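Local coordinates for protein geobacter metallireducens SMUG1 (Geobacter metallireducens, PDB 5H9I) that belongs to the uracil-DNA glycosylase superfamily as a SMUG1-type protein and holds xanthine in a pocket of its fold, at residues A[28-40]-A[89-102]. Sequence-based numbering, arbitrary orientation.
Sequences AHVYNPLLYAREP and TVTRPAGEHPKKRV. With GOL (glycerol), chain C.
Pro93 touches two tyrosine rings. Its CG lies over the centre of one face of Tyr31, 3.6 Å from the ring centroid, a CH-pi contact. Its CD sits over Tyr36, whose opposite face is covered by Pro33 CA. Val90 CG1 meets the edge of Tyr36, 3.8 Å from CD1. Val102 spans both rings, with CG1 3.6 Å from Tyr36 CE1 and CG2 near Tyr31 CE2. The His97 ring turns its edge to the face of His29, planes at 88°, and His97 CB lies over that same ring. The phenol oxygen of Tyr31 is held by two bonds. Tyr31 OH donates to Lys100 O at 2.6 Å and accepts from His97 N at 2.9 Å. Tyr31 CG is anti to its carbonyl carbon (chi1 -67°), and the ring then reaches into the turn 97-100. His29 ND1 adds a weak bond to Gly95 O. Thr91 N donates to Tyr36 O at 2.9 Å. A glycerol bridges Thr89 O and Glu39 N through O1. Tyr36 OH bonds Ala68 O. The contact is aromatic-proline packing: the irregular loop between helices 77-84 and 112-125 covers strand 29-31, an outer strand of the small antiparallel sheet, and the helical turn after it.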
ATOM      1  N   ALA A  28      -9.363   6.475  17.671  1.00 26.45           N
ATOM      2  CA  ALA A  28      -8.866   7.656  18.345  1.00 25.20           C
ATOM      3  C   ALA A  28      -7.807   8.397  17.594  1.00 28.32           C
ATOM      4  O   ALA A  28      -7.588   9.570  17.856  1.00 31.29           O
ATOM      5  CB  ALA A  28      -8.336   7.312  19.719  1.00 26.04           C
ATOM      6  N   HIS A  29      -7.036   7.705  16.707  1.00 23.48           N
ATOM      7  CA  HIS A  29      -5.922   8.346  16.046  1.00 24.12           C
ATOM      8  C   HIS A  29      -5.941   7.871  14.565  1.00 23.32           C
ATOM      9  O   HIS A  29      -6.222   6.707  14.305  1.00 22.34           O
ATOM     10  CB  HIS A  29      -4.586   7.883  16.556  1.00 24.02           C
ATOM     11  CG  HIS A  29      -4.441   8.121  18.001  1.00 26.39           C
ATOM     12  ND1 HIS A  29      -3.905   9.297  18.467  1.00 27.36           N
ATOM     13  CD2 HIS A  29      -4.769   7.382  19.092  1.00 23.99           C
ATOM     14  CE1 HIS A  29      -3.910   9.285  19.790  1.00 29.77           C
ATOM     15  NE2 HIS A  29      -4.464   8.163  20.193  1.00 28.13           N
ATOM     16  N   VAL A  30      -5.611   8.795  13.705  1.00 19.25           N
ATOM     17  CA  VAL A  30      -5.516   8.504  12.266  1.00 23.93           C
ATOM     18  C   VAL A  30      -4.191   9.048  11.788  1.00 21.06           C
ATOM     19  O   VAL A  30      -3.938  10.239  11.902  1.00 23.15           O
ATOM     20  CB  VAL A  30      -6.681   9.129  11.489  1.00 20.97           C
ATOM     21  CG1 VAL A  30      -6.564   8.876   9.987  1.00 22.10           C
ATOM     22  CG2 VAL A  30      -8.016   8.598  11.968  1.00 25.11           C
ATOM     23  N   TYR A  31      -3.340   8.185  11.218  1.00 16.46           N
ATOM     24  CA  TYR A  31      -2.078   8.590  10.640  1.00 15.11           C
ATOM     25  C   TYR A  31      -2.168   8.631   9.102  1.00 19.39           C
ATOM     26  O   TYR A  31      -2.614   7.724   8.535  1.00 18.42           O
ATOM     27  CB  TYR A  31      -0.971   7.586  10.965  1.00 18.52           C
ATOM     28  CG  TYR A  31      -0.477   7.406  12.401  1.00 15.75           C
ATOM     29  CD1 TYR A  31      -1.101   7.987  13.471  1.00 18.87           C
ATOM     30  CD2 TYR A  31       0.609   6.644  12.640  1.00 16.15           C
ATOM     31  CE1 TYR A  31      -0.625   7.793  14.748  1.00 20.71           C
ATOM     32  CE2 TYR A  31       1.095   6.437  13.907  1.00 18.24           C
ATOM     33  CZ  TYR A  31       0.475   7.029  14.953  1.00 20.68           C
ATOM     34  OH  TYR A  31       0.955   6.825  16.203  1.00 19.57           O
ATOM     35  N   ASN A  32      -1.673   9.683   8.493  1.00 17.17           N
ATOM     36  CA  ASN A  32      -1.649   9.824   7.019  1.00 17.98           C
ATOM     37  C   ASN A  32      -0.223  10.093   6.496  1.00 20.35           C
ATOM     38  O   ASN A  32       0.261  11.227   6.401  1.00 16.35           O
ATOM     39  CB  ASN A  32      -2.575  10.905   6.576  1.00 17.31           C
ATOM     40  CG  ASN A  32      -2.731  10.932   5.091  1.00 21.50           C
ATOM     41  OD1 ASN A  32      -2.065  10.151   4.387  1.00 23.43           O
ATOM     42  ND2 ASN A  32      -3.722  11.719   4.654  1.00 28.32           N
ATOM     43  N   PRO A  33       0.515   9.004   6.172  1.00 13.89           N
ATOM     44  CA  PRO A  33       1.893   9.081   5.716  1.00 14.42           C
ATOM     45  C   PRO A  33       1.987   9.894   4.388  1.00 14.32           C
ATOM     46  O   PRO A  33       3.095  10.314   4.039  1.00 15.39           O
ATOM     47  CB  PRO A  33       2.382   7.639   5.607  1.00 15.61           C
ATOM     48  CG  PRO A  33       1.191   6.884   5.849  1.00 17.99           C
ATOM     49  CD  PRO A  33       0.081   7.611   6.418  1.00 15.78           C
ATOM     50  N   LEU A  34       0.869  10.060   3.677  1.00 15.86           N
ATOM     51  CA  LEU A  34       0.914  10.891   2.474  1.00 15.02           C
ATOM     52  C   LEU A  34       1.247  12.274   2.828  1.00 16.92           C
ATOM     53  O   LEU A  34       1.773  13.031   1.976  1.00 23.28           O
ATOM     54  CB  LEU A  34      -0.421  10.868   1.705  1.00 19.06           C
ATOM     55  CG  LEU A  34      -0.954   9.556   1.288  1.00 25.82           C
ATOM     56  CD1 LEU A  34      -2.199   9.630   0.414  1.00 21.46           C
ATOM     57  CD2 LEU A  34       0.109   8.694   0.572  1.00 23.24           C
ATOM     58  N   LEU A  35       0.994  12.675   4.072  1.00 17.89           N
ATOM     59  CA  LEU A  35       1.303  14.019   4.544  1.00 17.39           C
ATOM     60  C   LEU A  35       2.609  14.098   5.292  1.00 16.61           C
ATOM     61  O   LEU A  35       3.410  15.000   5.051  1.00 21.98           O
ATOM     62  CB  LEU A  35       0.149  14.517   5.397  1.00 17.54           C
ATOM     63  CG  LEU A  35      -1.230  14.512   4.814  1.00 23.74           C
ATOM     64  CD1 LEU A  35      -2.316  15.018   5.786  1.00 25.23           C
ATOM     65  CD2 LEU A  35      -1.259  15.378   3.603  1.00 26.18           C
ATOM     66  N   TYR A  36       2.868  13.191   6.211  1.00 14.69           N
ATOM     67  CA  TYR A  36       4.071  13.276   7.014  1.00 13.92           C
ATOM     68  C   TYR A  36       5.318  12.591   6.471  1.00 14.94           C
ATOM     69  O   TYR A  36       6.374  12.810   6.928  1.00 15.07           O
ATOM     70  CB  TYR A  36       3.777  12.836   8.467  1.00 14.95           C
ATOM     71  CG  TYR A  36       3.456  11.391   8.691  1.00 16.09           C
ATOM     72  CD1 TYR A  36       4.447  10.452   8.663  1.00 19.26           C
ATOM     73  CD2 TYR A  36       2.197  10.988   8.984  1.00 17.28           C
ATOM     74  CE1 TYR A  36       4.173   9.143   8.900  1.00 17.85           C
ATOM     75  CE2 TYR A  36       1.916   9.679   9.242  1.00 16.65           C
ATOM     76  CZ  TYR A  36       2.903   8.756   9.178  1.00 14.78           C
ATOM     77  OH  TYR A  36       2.630   7.473   9.443  1.00 16.11           O
ATOM     78  N   ALA A  37       5.123  11.775   5.446  1.00 15.65           N
ATOM     79  CA  ALA A  37       6.235  11.111   4.772  1.00 12.56           C
ATOM     80  C   ALA A  37       6.122  11.347   3.271  1.00 17.28           C
ATOM     81  O   ALA A  37       6.331  10.488   2.491  1.00 14.80           O
ATOM     82  CB  ALA A  37       6.247   9.622   5.069  1.00 15.33           C
ATOM     83  N   ARG A  38       5.813  12.578   2.938  1.00 14.79           N
ATOM     84  CA  ARG A  38       5.541  12.941   1.570  1.00 16.46           C
ATOM     85  C   ARG A  38       6.762  12.844   0.651  1.00 19.00           C
ATOM     86  O   ARG A  38       6.653  12.365  -0.398  1.00 15.60           O
ATOM     87  CB  ARG A  38       4.870  14.323   1.499  1.00 16.63           C
ATOM     88  CG  ARG A  38       4.482  14.676   0.059  1.00 21.34           C
ATOM     89  CD  ARG A  38       3.438  15.766  -0.161  1.00 30.76           C
ATOM     90  NE  ARG A  38       3.012  15.843  -1.571  1.00 29.96           N
ATOM     91  CZ  ARG A  38       3.749  16.373  -2.533  1.00 36.32           C
ATOM     92  NH1 ARG A  38       4.922  16.877  -2.237  1.00 36.85           N
ATOM     93  NH2 ARG A  38       3.328  16.403  -3.789  1.00 38.82           N
ATOM     94  N   GLU A  39       7.910  13.270   1.130  1.00 14.86           N
ATOM     95  CA  GLU A  39       9.108  13.280   0.305  1.00 14.63           C
ATOM     96  C   GLU A  39       9.484  11.861  -0.075  1.00 13.15           C
ATOM     97  O   GLU A  39       9.657  11.555  -1.254  1.00 13.70           O
ATOM     98  CB  GLU A  39      10.294  14.119   0.860  1.00 15.90           C
ATOM     99  CG  GLU A  39       9.885  15.561   0.816  1.00 19.63           C
ATOM    100  CD  GLU A  39      10.964  16.519   1.250  1.00 21.88           C
ATOM    101  OE1 GLU A  39      11.899  16.043   1.878  1.00 22.08           O
ATOM    102  OE2 GLU A  39      10.781  17.682   0.815  1.00 29.44           O
ATOM    103  N   PRO A  40       9.557  10.937   0.896  1.00 13.49           N
ATOM    104  CA  PRO A  40       9.922   9.564   0.461  1.00 12.12           C
ATOM    105  C   PRO A  40       8.784   8.893  -0.357  1.00 12.18           C
ATOM    106  O   PRO A  40       9.065   8.126  -1.297  1.00 12.56           O
ATOM    107  CB  PRO A  40      10.231   8.825   1.730  1.00 11.94           C
ATOM    108  CG  PRO A  40       9.703   9.728   2.815  1.00 20.84           C
ATOM    109  CD  PRO A  40       9.720  11.119   2.353  1.00 14.72           C
ATOM    110  N   THR A  89      13.011  12.600   4.690  1.00 20.84           N
ATOM    111  CA  THR A  89      12.329  13.346   5.819  1.00 18.68           C
ATOM    112  C   THR A  89      10.989  12.780   6.101  1.00 18.46           C
ATOM    113  O   THR A  89      10.135  12.720   5.254  1.00 16.72           O
ATOM    114  CB  THR A  89      12.231  14.832   5.538  1.00 29.76           C
ATOM    115  OG1 THR A  89      13.580  15.299   5.397  1.00 26.71           O
ATOM    116  CG2 THR A  89      11.518  15.620   6.675  1.00 20.15           C
ATOM    117  N   VAL A  90      10.802  12.354   7.350  1.00 18.71           N
ATOM    118  CA  VAL A  90       9.522  11.872   7.833  1.00 14.88           C
ATOM    119  C   VAL A  90       9.266  12.586   9.186  1.00 16.68           C
ATOM    120  O   VAL A  90      10.081  12.399  10.098  1.00 23.39           O
ATOM    121  CB  VAL A  90       9.535  10.358   8.064  1.00 17.72           C
ATOM    122  CG1 VAL A  90       8.172   9.877   8.608  1.00 16.30           C
ATOM    123  CG2 VAL A  90       9.985   9.578   6.775  1.00 18.09           C
ATOM    124  N   THR A  91       8.175  13.284   9.196  1.00 16.31           N
ATOM    125  CA  THR A  91       7.793  13.969  10.450  1.00 18.47           C
ATOM    126  C   THR A  91       6.779  13.154  11.218  1.00 22.24           C
ATOM    127  O   THR A  91       6.203  12.228  10.714  1.00 18.86           O
ATOM    128  CB  THR A  91       7.245  15.363  10.145  1.00 16.60           C
ATOM    129  OG1 THR A  91       6.123  15.398   9.268  1.00 18.64           O
ATOM    130  CG2 THR A  91       8.312  16.215   9.554  1.00 19.37           C
ATOM    131  N   ARG A  92       6.417  13.563  12.447  1.00 19.29           N
ATOM    132  CA  ARG A  92       5.482  12.769  13.221  1.00 21.64           C
ATOM    133  C   ARG A  92       4.063  13.198  13.001  1.00 19.15           C
ATOM    134  O   ARG A  92       3.733  14.412  12.946  1.00 22.11           O
ATOM    135  CB  ARG A  92       5.883  12.793  14.738  1.00 17.74           C
ATOM    136  CG  ARG A  92       7.246  12.273  15.021  1.00 20.72           C
ATOM    137  CD  ARG A  92       7.684  12.448  16.489  1.00 22.31           C
ATOM    138  NE  ARG A  92       9.057  11.980  16.559  1.00 26.42           N
ATOM    139  CZ  ARG A  92       9.403  10.714  16.712  1.00 21.93           C
ATOM    140  NH1 ARG A  92       8.553   9.791  17.051  1.00 26.56           N
ATOM    141  NH2 ARG A  92      10.675  10.439  16.666  1.00 26.00           N
ATOM    142  N   PRO A  93       3.128  12.239  12.929  1.00 18.69           N
ATOM    143  CA  PRO A  93       1.741  12.594  12.700  1.00 19.40           C
ATOM    144  C   PRO A  93       1.148  13.399  13.925  1.00 23.50           C
ATOM    145  O   PRO A  93       1.486  13.068  15.073  1.00 19.41           O
ATOM    146  CB  PRO A  93       1.003  11.255  12.596  1.00 18.62           C
ATOM    147  CG  PRO A  93       1.907  10.276  13.277  1.00 20.07           C
ATOM    148  CD  PRO A  93       3.317  10.787  13.148  1.00 18.08           C
ATOM    149  N   ALA A  94       0.162  14.213  13.646  1.00 20.65           N
ATOM    150  CA  ALA A  94      -0.531  14.935  14.705  1.00 23.05           C
ATOM    151  C   ALA A  94      -1.160  13.939  15.600  1.00 24.45           C
ATOM    152  O   ALA A  94      -1.835  12.997  15.154  1.00 27.10           O
ATOM    153  CB  ALA A  94      -1.512  15.871  14.100  1.00 24.59           C
ATOM    154  N   GLY A  95      -0.936  14.095  16.908  1.00 25.59           N
ATOM    155  CA  GLY A  95      -1.510  13.092  17.816  1.00 32.64           C
ATOM    156  C   GLY A  95      -0.925  11.704  17.796  1.00 36.78           C
ATOM    157  O   GLY A  95      -1.585  10.792  18.276  1.00 34.14           O
ATOM    158  N   GLU A  96       0.318  11.554  17.287  1.00 22.08           N
ATOM    159  CA  GLU A  96       1.044  10.303  17.313  1.00 24.07           C
ATOM    160  C   GLU A  96       0.811   9.593  18.634  1.00 24.26           C
ATOM    161  O   GLU A  96       0.900  10.241  19.668  1.00 26.03           O
ATOM    162  CB  GLU A  96       2.525  10.652  17.198  1.00 17.77           C
ATOM    163  CG  GLU A  96       3.462   9.495  17.232  1.00 17.59           C
ATOM    164  CD  GLU A  96       4.868   9.915  17.404  1.00 21.17           C
ATOM    165  OE1 GLU A  96       5.182  10.536  18.505  1.00 25.69           O
ATOM    166  OE2 GLU A  96       5.760   9.659  16.586  1.00 21.20           O
ATOM    167  N   HIS A  97       0.552   8.284  18.639  1.00 20.14           N
ATOM    168  CA  HIS A  97       0.384   7.526  19.879  1.00 17.95           C
ATOM    169  C   HIS A  97       1.700   6.995  20.349  1.00 23.11           C
ATOM    170  O   HIS A  97       2.472   6.441  19.594  1.00 24.84           O
ATOM    171  CB  HIS A  97      -0.577   6.403  19.616  1.00 18.65           C
ATOM    172  CG  HIS A  97      -1.096   5.750  20.868  1.00 20.09           C
ATOM    173  ND1 HIS A  97      -0.300   4.939  21.629  1.00 25.21           N
ATOM    174  CD2 HIS A  97      -2.271   5.846  21.499  1.00 25.88           C
ATOM    175  CE1 HIS A  97      -0.969   4.575  22.724  1.00 21.85           C
ATOM    176  NE2 HIS A  97      -2.183   5.070  22.638  1.00 29.02           N
ATOM    177  N   PRO A  98       1.996   7.046  21.682  1.00 25.38           N
ATOM    178  CA  PRO A  98       3.283   6.571  22.082  1.00 25.72           C
ATOM    179  C   PRO A  98       3.630   5.131  21.839  1.00 25.11           C
ATOM    180  O   PRO A  98       4.785   4.838  21.870  1.00 26.26           O
ATOM    181  CB  PRO A  98       3.315   6.787  23.658  1.00 28.43           C
ATOM    182  CG  PRO A  98       2.020   7.344  23.969  1.00 26.24           C
ATOM    183  CD  PRO A  98       1.180   7.635  22.773  1.00 26.19           C
ATOM    184  N   LYS A  99       2.629   4.275  21.614  1.00 25.90           N
ATOM    185  CA  LYS A  99       2.882   2.868  21.346  1.00 24.20           C
ATOM    186  C   LYS A  99       3.142   2.643  19.834  1.00 22.90           C
ATOM    187  O   LYS A  99       3.543   1.579  19.474  1.00 25.07           O
ATOM    188  CB  LYS A  99       1.691   2.045  21.730  1.00 31.66           C
ATOM    189  CG  LYS A  99       1.583   1.816  23.219  1.00 31.11           C
ATOM    190  CD  LYS A  99       0.294   1.082  23.450  1.00 37.49           C
ATOM    191  CE  LYS A  99       0.016   1.006  24.945  1.00 36.71           C
ATOM    192  NZ  LYS A  99      -1.204   0.209  25.050  1.00 41.24           N
ATOM    193  N   LYS A 100       3.082   3.692  19.097  1.00 21.26           N
ATOM    194  CA  LYS A 100       3.126   3.624  17.566  1.00 18.20           C
ATOM    195  C   LYS A 100       3.848   4.837  17.060  1.00 21.51           C
ATOM    196  O   LYS A 100       3.310   5.612  16.267  1.00 23.10           O
ATOM    197  CB  LYS A 100       1.752   3.458  17.029  1.00 18.46           C
ATOM    198  CG  LYS A 100       1.034   2.207  17.436  1.00 26.62           C
ATOM    199  CD  LYS A 100       1.646   0.959  16.840  1.00 27.47           C
ATOM    200  CE  LYS A 100       0.972  -0.357  17.207  1.00 26.69           C
ATOM    201  NZ  LYS A 100      -0.385  -0.454  16.688  1.00 35.27           N
ATOM    202  N   ARG A 101       4.988   5.139  17.584  1.00 20.02           N
ATOM    203  CA  ARG A 101       5.765   6.270  17.226  1.00 20.62           C
ATOM    204  C   ARG A 101       6.303   6.150  15.763  1.00 20.56           C
ATOM    205  O   ARG A 101       6.590   5.054  15.324  1.00 21.55           O
ATOM    206  CB  ARG A 101       6.948   6.363  18.129  1.00 27.36           C
ATOM    207  CG  ARG A 101       6.534   6.669  19.590  1.00 31.20           C
ATOM    208  CD  ARG A 101       7.779   6.605  20.439  1.00 39.39           C
ATOM    209  NE  ARG A 101       8.747   7.658  20.099  1.00 51.49           N
ATOM    210  CZ  ARG A 101       9.993   7.471  19.624  1.00 47.63           C
ATOM    211  NH1 ARG A 101      10.470   6.251  19.388  1.00 50.17           N
ATOM    212  NH2 ARG A 101      10.769   8.522  19.401  1.00 48.61           N
ATOM    213  N   VAL A 102       6.393   7.288  15.146  1.00 20.42           N
ATOM    214  CA  VAL A 102       6.904   7.417  13.780  1.00 17.43           C
ATOM    215  C   VAL A 102       8.321   7.960  13.858  1.00 19.32           C
ATOM    216  O   VAL A 102       8.513   9.179  13.943  1.00 20.62           O
ATOM    217  CB  VAL A 102       5.991   8.228  12.900  1.00 16.23           C
ATOM    218  CG1 VAL A 102       6.556   8.434  11.508  1.00 15.01           C
ATOM    219  CG2 VAL A 102       4.625   7.627  12.819  1.00 21.18           C
TER
HETATM  220  C1  GOL C 302       8.337  15.627   4.324  1.00 19.26           C
HETATM  221  O1  GOL C 302       8.667  14.290   3.696  1.00 19.29           O
HETATM  222  C2  GOL C 302       7.269  15.440   5.331  1.00 21.76           C
HETATM  223  O2  GOL C 302       6.074  15.044   4.667  1.00 20.50           O
HETATM  224  C3  GOL C 302       7.014  16.835   5.965  1.00 22.67           C
HETATM  225  O3  GOL C 302       6.020  16.711   6.948  1.00 23.52           O
HETATM  226  O   HOH W   1      -2.339  12.383  12.443  1.00 24.70           O
HETATM  227  O   HOH W   2      -4.173  11.363  15.570  1.00 38.93           O
HETATM  228  O   HOH W   3      13.333  13.941   2.147  1.00 21.88           O
HETATM  229  O   HOH W   4      13.159  17.415   3.793  1.00 32.30           O